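Local atomic coordinates of Endonuclease/exonuclease/phosphatase (Beutenbergia cavernae DSM 12333, PDB entry 4RUW), a protein that belongs to the endonuclease/exonuclease/phosphatase family, pairing a DNase I-like domain with an immunoglobulin-like one and carrying a bound zinc ion. Residues A275-T278 and S282-R285. Numbering follows the deposited sequence.
Sequences AGPT and SYGR. With GOL (glycerol), chain C.
P277 and Y283 meet where the loop between helix 266-270 and strand 296-300 of the DNase I-like domain doubles back through a type II beta turn, S282 to R285. The turn is closed by R285 N bonding to S282 O at 3.2 Å. G284 suits its third position because its positive phi of 87° would press any CB against the preceding carbonyl oxygen. Across the loop, the rigid proline ring offers a compact apolar surface: its CB rests on S282 CB at 4.1 Å, and its CG lies obliquely to the tyrosine ring, 4.2 Å from CD1. With CG anti to the backbone N (chi1 -167°), Y283 reaches back along 275-278 toward A275. There a water in the plane of the ring, at its edge, donates to A275 O at 2.7 Å and also hydrogen-bonds to Y283 OH. A glycerol, probably from the crystallisation liquor, lies over one face of the Y283 ring, its C2 3.4 Å from Y283 CZ; its O3 accepts a nearly straight bond from G284 N (2.7 Å, 168°). S282 OG instead bonds to H290 ND1. The two segments thus share no direct hydrogen bond: apolar contact joins them at P277, and water bridges their polar groups at the tyrosine hydroxyl.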
ATOM      1  N   ALA A 275       1.807 -11.180  10.144  1.00 13.20           N
ATOM      2  CA  ALA A 275       1.889 -12.418   9.370  1.00 13.59           C
ATOM      3  C   ALA A 275       2.332 -12.154   7.934  1.00 13.51           C
ATOM      4  O   ALA A 275       2.543 -13.089   7.161  1.00 15.62           O
ATOM      5  CB  ALA A 275       0.553 -13.141   9.375  1.00 14.65           C
ATOM      6  N   GLY A 276       2.473 -10.882   7.569  1.00 12.96           N
ATOM      7  CA  GLY A 276       2.827 -10.550   6.204  1.00 13.68           C
ATOM      8  C   GLY A 276       3.968  -9.569   6.007  1.00 12.39           C
ATOM      9  O   GLY A 276       3.828  -8.622   5.232  1.00 12.23           O
ATOM     10  N   PRO A 277       5.121  -9.798   6.664  1.00 12.29           N
ATOM     11  CA  PRO A 277       6.270  -8.970   6.296  1.00 12.48           C
ATOM     12  C   PRO A 277       6.599  -9.237   4.832  1.00 12.04           C
ATOM     13  O   PRO A 277       6.291 -10.314   4.313  1.00 13.09           O
ATOM     14  CB  PRO A 277       7.379  -9.487   7.216  1.00 14.24           C
ATOM     15  CG  PRO A 277       7.011 -10.925   7.453  1.00 15.14           C
ATOM     16  CD  PRO A 277       5.508 -10.942   7.512  1.00 13.87           C
ATOM     17  N   THR A 278       7.187  -8.256   4.159  1.00 11.49           N
ATOM     18  CA  THR A 278       7.361  -8.341   2.716  1.00 11.61           C
ATOM     19  C   THR A 278       8.824  -8.364   2.310  1.00 12.34           C
ATOM     20  O   THR A 278       9.137  -8.401   1.128  1.00 13.18           O
ATOM     21  CB  THR A 278       6.572  -7.240   1.985  1.00 12.28           C
ATOM     22  OG1 THR A 278       7.033  -5.950   2.413  1.00 12.30           O
ATOM     23  CG2 THR A 278       5.084  -7.383   2.280  1.00 12.76           C
ATOM     24  N   SER A 282      12.704 -11.767   6.178  1.00 13.23           N
ATOM     25  CA  SER A 282      11.983 -11.614   7.440  1.00 13.22           C
ATOM     26  C   SER A 282      10.854 -12.624   7.610  1.00 13.15           C
ATOM     27  O   SER A 282      10.365 -12.833   8.720  1.00 14.11           O
ATOM     28  CB  SER A 282      11.421 -10.201   7.571  1.00 14.11           C
ATOM     29  OG  SER A 282      12.453  -9.263   7.794  1.00 14.64           O
ATOM     30  N   TYR A 283      10.420 -13.242   6.518  1.00 13.74           N
ATOM     31  CA  TYR A 283       9.273 -14.129   6.589  1.00 14.26           C
ATOM     32  C   TYR A 283       9.592 -15.344   7.448  1.00 15.20           C
ATOM     33  O   TYR A 283      10.631 -15.971   7.280  1.00 17.40           O
ATOM     34  CB  TYR A 283       8.814 -14.564   5.193  1.00 15.76           C
ATOM     35  CG  TYR A 283       7.455 -15.223   5.247  1.00 16.25           C
ATOM     36  CD1 TYR A 283       6.295 -14.454   5.323  1.00 17.22           C
ATOM     37  CD2 TYR A 283       7.329 -16.604   5.280  1.00 18.12           C
ATOM     38  CE1 TYR A 283       5.050 -15.040   5.408  1.00 18.45           C
ATOM     39  CE2 TYR A 283       6.084 -17.203   5.366  1.00 18.21           C
ATOM     40  CZ  TYR A 283       4.950 -16.411   5.422  1.00 18.80           C
ATOM     41  OH  TYR A 283       3.710 -16.995   5.514  1.00 20.47           O
ATOM     42  N   GLY A 284       8.703 -15.656   8.383  1.00 14.74           N
ATOM     43  CA  GLY A 284       8.874 -16.812   9.239  1.00 16.55           C
ATOM     44  C   GLY A 284       9.686 -16.573  10.499  1.00 16.28           C
ATOM     45  O   GLY A 284       9.905 -17.507  11.265  1.00 18.96           O
ATOM     46  N   ARG A 285      10.138 -15.339  10.718  1.00 15.34           N
ATOM     47  CA  ARG A 285      10.912 -14.997  11.913  1.00 14.65           C
ATOM     48  C   ARG A 285      10.050 -14.234  12.912  1.00 14.48           C
ATOM     49  O   ARG A 285       9.716 -13.076  12.689  1.00 14.80           O
ATOM     50  CB  ARG A 285      12.141 -14.164  11.543  1.00 14.66           C
ATOM     51  CG  ARG A 285      13.118 -14.850  10.591  1.00 15.53           C
ATOM     52  CD  ARG A 285      14.411 -14.059  10.444  1.00 15.39           C
ATOM     53  NE  ARG A 285      15.154 -14.047  11.699  1.00 15.30           N
ATOM     54  CZ  ARG A 285      16.345 -13.486  11.867  1.00 15.72           C
ATOM     55  NH1 ARG A 285      16.956 -12.886  10.855  1.00 16.43           N
ATOM     56  NH2 ARG A 285      16.936 -13.534  13.057  1.00 16.26           N
TER
HETATM   57  C1  GOL C 502       5.361 -16.848   9.844  1.00 33.32           C
HETATM   58  O1  GOL C 502       5.276 -18.175   9.392  0.62 35.71           O
HETATM   59  C2  GOL C 502       4.718 -15.940   8.798  1.00 32.23           C
HETATM   60  O2  GOL C 502       3.315 -16.064   8.780  0.79 32.60           O
HETATM   61  C3  GOL C 502       5.084 -14.491   9.008  1.00 30.69           C
HETATM   62  O3  GOL C 502       6.467 -14.298   9.000  1.00 28.07           O
HETATM   63  O   HOH W   1       1.524 -15.195   5.766  1.00 21.55           O